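Local structure of carbonic anhydrase (Synechocystis sp., 5SWC) at residues A[84-89]-A[94-99]. The protein catalyses the reversible, zinc-dependent hydration of carbon dioxide to hydrogencarbonate and supplies carbon dioxide to RuBisCO inside the carboxysome. Residues are numbered along the deposited sequence; the frame is centred on the assembly and turned at random.
Sequences NIIPPY and GGEGAA
Ile-85 meets Glu-96 through its backbone: the carbonyl O lies 3.7 Å from CG of Glu-96, a van der Waals approach, while the same oxygen accepts a hydrogen bond from ND2 of Asn-81. Its side chain turns from Glu-96 and packs against Trp-142 and Leu-143 of helix 137-143, nonpolar neighbours for a branched aliphatic chain. Ile-86 reaches across with the tip of its longer branch. CG1 stands beside the backbone N and anti to the carbonyl carbon (chi1 -59°), and CD1 comes to 4.0 Å from CB of Glu-96, the two side chains running antiparallel alongside one another. Pro-87 closes the nonpolar patch: its CD lies 4.0 Å from CB of Glu-96, the ring side chain roughly perpendicular to the glutamate chain. Having no N-H to satisfy, proline fits this buried, extended piece of loop. Glutamate suits its place because its CB and CG methylenes are nonpolar and its end is polar. A bend at chi2 (80°) turns the carboxylate aside from the hydrocarbon contact; OE2 bonds to ND2 of Asn-81 and, weakly, to Gly-95 N of a neighbouring subunit. Asn-81 thus ties both segments together. No hydrogen bond joins them directly; the loop after strand 76-81 packs against the first turn of helix 95-106, the strand-to-helix connection near the zinc site (Ile-85 side chain about 9 Å from the metal) and subunit interface of the beta-class carbonic anhydrase fold.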
loop_
_atom_site.group_PDB
_atom_site.type_symbol
_atom_site.label_atom_id
_atom_site.label_comp_id
_atom_site.label_asym_id
_atom_site.label_seq_id
_atom_site.Cartn_x
_atom_site.Cartn_y
_atom_site.Cartn_z
ATOM N N ASN A 84 -12.745 13.301 -12.895
ATOM C CA ASN A 84 -11.572 13.836 -13.600
ATOM C C ASN A 84 -10.415 14.139 -12.644
ATOM O O ASN A 84 -9.813 15.205 -12.687
ATOM C CB ASN A 84 -11.915 15.005 -14.563
ATOM C CG ASN A 84 -12.699 16.133 -13.941
ATOM O OD1 ASN A 84 -13.951 16.130 -14.041
ATOM N ND2 ASN A 84 -12.017 17.131 -13.385
ATOM N N ILE A 85 -10.113 13.127 -11.831
ATOM C CA ILE A 85 -9.114 13.251 -10.775
ATOM C C ILE A 85 -7.811 12.556 -11.173
ATOM O O ILE A 85 -7.818 11.449 -11.725
ATOM C CB ILE A 85 -9.686 12.625 -9.459
ATOM C CG1 ILE A 85 -10.734 13.562 -8.902
ATOM C CG2 ILE A 85 -8.579 12.359 -8.454
ATOM C CD1 ILE A 85 -11.652 12.913 -7.923
ATOM N N ILE A 86 -6.698 13.221 -10.885
ATOM C CA ILE A 86 -5.343 12.650 -11.029
ATOM C C ILE A 86 -4.719 12.635 -9.640
ATOM O O ILE A 86 -4.394 13.689 -9.111
ATOM C CB ILE A 86 -4.485 13.460 -11.987
ATOM C CG1 ILE A 86 -5.139 13.529 -13.391
ATOM C CG2 ILE A 86 -3.070 12.825 -12.065
ATOM C CD1 ILE A 86 -5.224 12.233 -14.103
ATOM N N PRO A 87 -4.535 11.443 -9.042
ATOM C CA PRO A 87 -3.924 11.445 -7.718
ATOM C C PRO A 87 -2.505 12.040 -7.755
ATOM O O PRO A 87 -1.823 11.969 -8.781
ATOM C CB PRO A 87 -3.908 9.947 -7.333
ATOM C CG PRO A 87 -5.050 9.345 -8.143
ATOM C CD PRO A 87 -4.969 10.115 -9.455
ATOM N N PRO A 88 -2.042 12.562 -6.637
ATOM C CA PRO A 88 -0.615 12.936 -6.560
ATOM C C PRO A 88 0.283 11.749 -6.888
ATOM O O PRO A 88 -0.088 10.577 -6.696
ATOM C CB PRO A 88 -0.441 13.358 -5.103
ATOM C CG PRO A 88 -1.841 13.748 -4.661
ATOM C CD PRO A 88 -2.717 12.779 -5.348
ATOM N N TYR A 89 1.486 12.058 -7.359
ATOM C CA TYR A 89 2.455 11.051 -7.717
ATOM C C TYR A 89 2.761 10.131 -6.556
ATOM O O TYR A 89 3.155 10.587 -5.476
ATOM C CB TYR A 89 3.733 11.742 -8.192
ATOM C CG TYR A 89 4.896 10.831 -8.447
ATOM C CD1 TYR A 89 4.779 9.781 -9.362
ATOM C CD2 TYR A 89 6.078 11.022 -7.781
ATOM C CE1 TYR A 89 5.874 8.939 -9.581
ATOM C CE2 TYR A 89 7.172 10.174 -7.982
ATOM C CZ TYR A 89 7.034 9.149 -8.911
ATOM O OH TYR A 89 8.162 8.329 -9.081
ATOM N N GLY A 94 -3.690 2.871 -9.797
ATOM C CA GLY A 94 -4.650 2.607 -10.877
ATOM C C GLY A 94 -4.141 3.173 -12.184
ATOM O O GLY A 94 -2.919 3.300 -12.403
ATOM N N GLY A 95 -5.053 3.484 -13.087
ATOM C CA GLY A 95 -4.654 3.756 -14.447
ATOM C C GLY A 95 -4.108 5.130 -14.743
ATOM O O GLY A 95 -3.467 5.315 -15.792
ATOM N N GLU A 96 -4.408 6.083 -13.881
ATOM C CA GLU A 96 -4.200 7.489 -14.223
ATOM C C GLU A 96 -2.765 7.863 -14.505
ATOM O O GLU A 96 -2.431 8.392 -15.568
ATOM C CB GLU A 96 -4.778 8.361 -13.077
ATOM C CG GLU A 96 -6.296 8.372 -13.035
ATOM C CD GLU A 96 -6.953 7.180 -12.388
ATOM O OE1 GLU A 96 -6.299 6.381 -11.691
ATOM O OE2 GLU A 96 -8.171 7.032 -12.622
ATOM N N GLY A 97 -1.900 7.618 -13.541
ATOM C CA GLY A 97 -0.517 8.009 -13.705
ATOM C C GLY A 97 0.134 7.303 -14.867
ATOM O O GLY A 97 0.871 7.917 -15.616
ATOM N N ALA A 98 -0.120 6.016 -15.007
ATOM C CA ALA A 98 0.388 5.237 -16.122
ATOM C C ALA A 98 -0.030 5.789 -17.467
ATOM O O ALA A 98 0.764 5.851 -18.412
ATOM C CB ALA A 98 -0.051 3.795 -15.984
ATOM N N ALA A 99 -1.297 6.144 -17.605
ATOM C CA ALA A 99 -1.789 6.647 -18.878
ATOM C C ALA A 99 -1.132 7.980 -19.229
ATOM O O ALA A 99 -0.757 8.221 -20.369
ATOM C CB ALA A 99 -3.267 6.757 -18.863
#